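Local coordinates for protein GTPase HflX (Sulfolobus solfataricus P2, PDB 2QTF) that hydrolyses GTP with specificity for that nucleotide and associates with the 50S ribosomal subunit, possibly acting in protein synthesis or ribosome biogenesis, at residues A[5-10]-A[58-63]. Sequence-based numbering, arbitrary orientation.
Sequences ALFVSK and STLIIF
Ala5 and Phe7 are joined to residues 59-63 by four backbone hydrogen bonds, three between parallel strands 2-7 and 59-62 and a fourth just past the end of the second strand. Ala5 N donates to Thr59 O (3.0 Å) and Ala5 O accepts from Ile61 N (2.9 Å); Phe7 N then reaches Ile61 O (2.9 Å). The last rung, from Phe63 N to Phe7 O, is the shortest at 2.7 Å and nearly straight (173°). Beyond it the two chain segments part, and a water bridges Ser9 N to Phe63 O. Leu6 CA adds a CA-H...O contact to Ile61 O, so that this carbonyl also receives a second, weaker donor.

Apolar packing covers both faces. On the face of Ala5, Phe7, Leu60 and Ile62, Leu60 CD1 touches the ring of Phe7 at CE2 (3.5 Å), and helix 45-52 covers the pair through Ile51. Phe7 CG lies beside its own backbone N (chi1 -68°), which turns the ring back along the strand to Leu60. On the other face Leu6 CD1 meets Ile61 CG2 (3.9 Å); just past the strand ends Val8 CG2 packs on Phe63 CB (3.8 Å), against helix 13-22.

These are central strands of the four-stranded parallel sheet in the N-terminal α/β region, flanked by strands 25-31 and 82-84. Buried amides and carbonyls satisfy one another between two hydrocarbon layers, and water takes over where the strands end.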
loop_
_atom_site.group_PDB
_atom_site.type_symbol
_atom_site.label_atom_id
_atom_site.label_comp_id
_atom_site.label_asym_id
_atom_site.label_seq_id
_atom_site.Cartn_x
_atom_site.Cartn_y
_atom_site.Cartn_z
ATOM N N ALA A 5 5.561 7.412 -15.877
ATOM C CA ALA A 5 5.983 8.808 -15.718
ATOM C C ALA A 5 5.132 9.398 -14.554
ATOM O O ALA A 5 3.893 9.344 -14.645
ATOM C CB ALA A 5 5.676 9.639 -17.059
ATOM N N LEU A 6 5.768 9.937 -13.497
ATOM C CA LEU A 6 5.012 10.406 -12.293
ATOM C C LEU A 6 5.072 11.949 -12.216
ATOM O O LEU A 6 6.155 12.511 -12.231
ATOM C CB LEU A 6 5.604 9.760 -11.027
ATOM C CG LEU A 6 5.102 10.254 -9.656
ATOM C CD1 LEU A 6 3.610 9.912 -9.507
ATOM C CD2 LEU A 6 6.038 9.626 -8.521
ATOM N N PHE A 7 3.924 12.609 -12.130
ATOM C CA PHE A 7 3.852 14.006 -11.732
ATOM C C PHE A 7 3.420 14.143 -10.313
ATOM O O PHE A 7 2.318 13.651 -9.933
ATOM C CB PHE A 7 2.823 14.744 -12.624
ATOM C CG PHE A 7 3.276 14.857 -14.031
ATOM C CD1 PHE A 7 3.734 16.082 -14.518
ATOM C CD2 PHE A 7 3.376 13.716 -14.846
ATOM C CE1 PHE A 7 4.175 16.172 -15.832
ATOM C CE2 PHE A 7 3.855 13.793 -16.156
ATOM C CZ PHE A 7 4.257 15.060 -16.647
ATOM N N VAL A 8 4.230 14.840 -9.513
ATOM C CA VAL A 8 4.004 14.906 -8.057
ATOM C C VAL A 8 4.710 16.150 -7.461
ATOM O O VAL A 8 5.801 16.484 -7.921
ATOM C CB VAL A 8 4.541 13.566 -7.350
ATOM C CG1 VAL A 8 6.032 13.381 -7.548
ATOM C CG2 VAL A 8 4.213 13.488 -5.864
ATOM N N SER A 9 4.147 16.764 -6.430
ATOM C CA SER A 9 4.832 17.905 -5.741
ATOM C C SER A 9 6.046 17.370 -4.950
ATOM O O SER A 9 6.111 16.146 -4.590
ATOM C CB SER A 9 3.847 18.503 -4.753
ATOM O OG SER A 9 3.692 17.579 -3.650
ATOM N N LYS A 10 7.019 18.233 -4.590
ATOM C CA LYS A 10 8.170 17.713 -3.880
ATOM C C LYS A 10 7.773 17.244 -2.510
ATOM O O LYS A 10 8.406 16.348 -1.978
ATOM C CB LYS A 10 9.356 18.723 -3.850
ATOM C CG LYS A 10 10.199 18.617 -5.150
ATOM C CD LYS A 10 11.356 17.628 -4.917
ATOM C CE LYS A 10 11.956 17.102 -6.169
ATOM N NZ LYS A 10 12.906 16.018 -5.854
ATOM N N SER A 58 4.643 2.982 -20.050
ATOM C CA SER A 58 3.364 2.361 -20.232
ATOM C C SER A 58 2.256 3.172 -19.621
ATOM O O SER A 58 1.127 3.052 -20.057
ATOM C CB SER A 58 3.330 0.927 -19.705
ATOM O OG SER A 58 3.536 0.912 -18.314
ATOM N N THR A 59 2.570 4.051 -18.674
ATOM C CA THR A 59 1.498 4.641 -17.866
ATOM C C THR A 59 1.845 6.042 -17.375
ATOM O O THR A 59 2.963 6.298 -16.926
ATOM C CB THR A 59 1.187 3.722 -16.588
ATOM O OG1 THR A 59 0.866 2.391 -17.049
ATOM C CG2 THR A 59 0.080 4.308 -15.637
ATOM N N LEU A 60 0.843 6.919 -17.431
ATOM C CA LEU A 60 0.996 8.268 -16.835
ATOM C C LEU A 60 0.349 8.284 -15.444
ATOM O O LEU A 60 -0.759 7.865 -15.307
ATOM C CB LEU A 60 0.282 9.286 -17.719
ATOM C CG LEU A 60 0.177 10.714 -17.216
ATOM C CD1 LEU A 60 1.558 11.273 -16.854
ATOM C CD2 LEU A 60 -0.589 11.588 -18.311
ATOM N N ILE A 61 1.083 8.716 -14.418
ATOM C CA ILE A 61 0.496 8.790 -13.102
ATOM C C ILE A 61 0.597 10.224 -12.585
ATOM O O ILE A 61 1.689 10.785 -12.563
ATOM C CB ILE A 61 1.196 7.777 -12.091
ATOM C CG1 ILE A 61 1.048 6.336 -12.649
ATOM C CG2 ILE A 61 0.539 7.882 -10.666
ATOM C CD1 ILE A 61 1.895 5.305 -11.858
ATOM N N ILE A 62 -0.541 10.789 -12.202
ATOM C CA ILE A 62 -0.577 12.161 -11.689
ATOM C C ILE A 62 -0.995 12.102 -10.229
ATOM O O ILE A 62 -2.065 11.618 -9.888
ATOM C CB ILE A 62 -1.480 13.029 -12.571
ATOM C CG1 ILE A 62 -0.848 13.156 -14.030
ATOM C CG2 ILE A 62 -1.631 14.403 -11.910
ATOM C CD1 ILE A 62 -1.884 13.597 -15.052
ATOM N N PHE A 63 -0.111 12.516 -9.335
ATOM C CA PHE A 63 -0.452 12.424 -7.948
ATOM C C PHE A 63 -1.297 13.605 -7.497
ATOM O O PHE A 63 -0.814 14.395 -6.730
ATOM C CB PHE A 63 0.814 12.220 -7.091
ATOM C CG PHE A 63 0.530 11.566 -5.757
ATOM C CD1 PHE A 63 0.144 10.217 -5.669
ATOM C CD2 PHE A 63 0.575 12.330 -4.577
ATOM C CE1 PHE A 63 -0.132 9.646 -4.384
ATOM C CE2 PHE A 63 0.333 11.775 -3.309
ATOM C CZ PHE A 63 -0.014 10.445 -3.201
HETATM O O HOH W 1 1.516 15.938 -5.660
#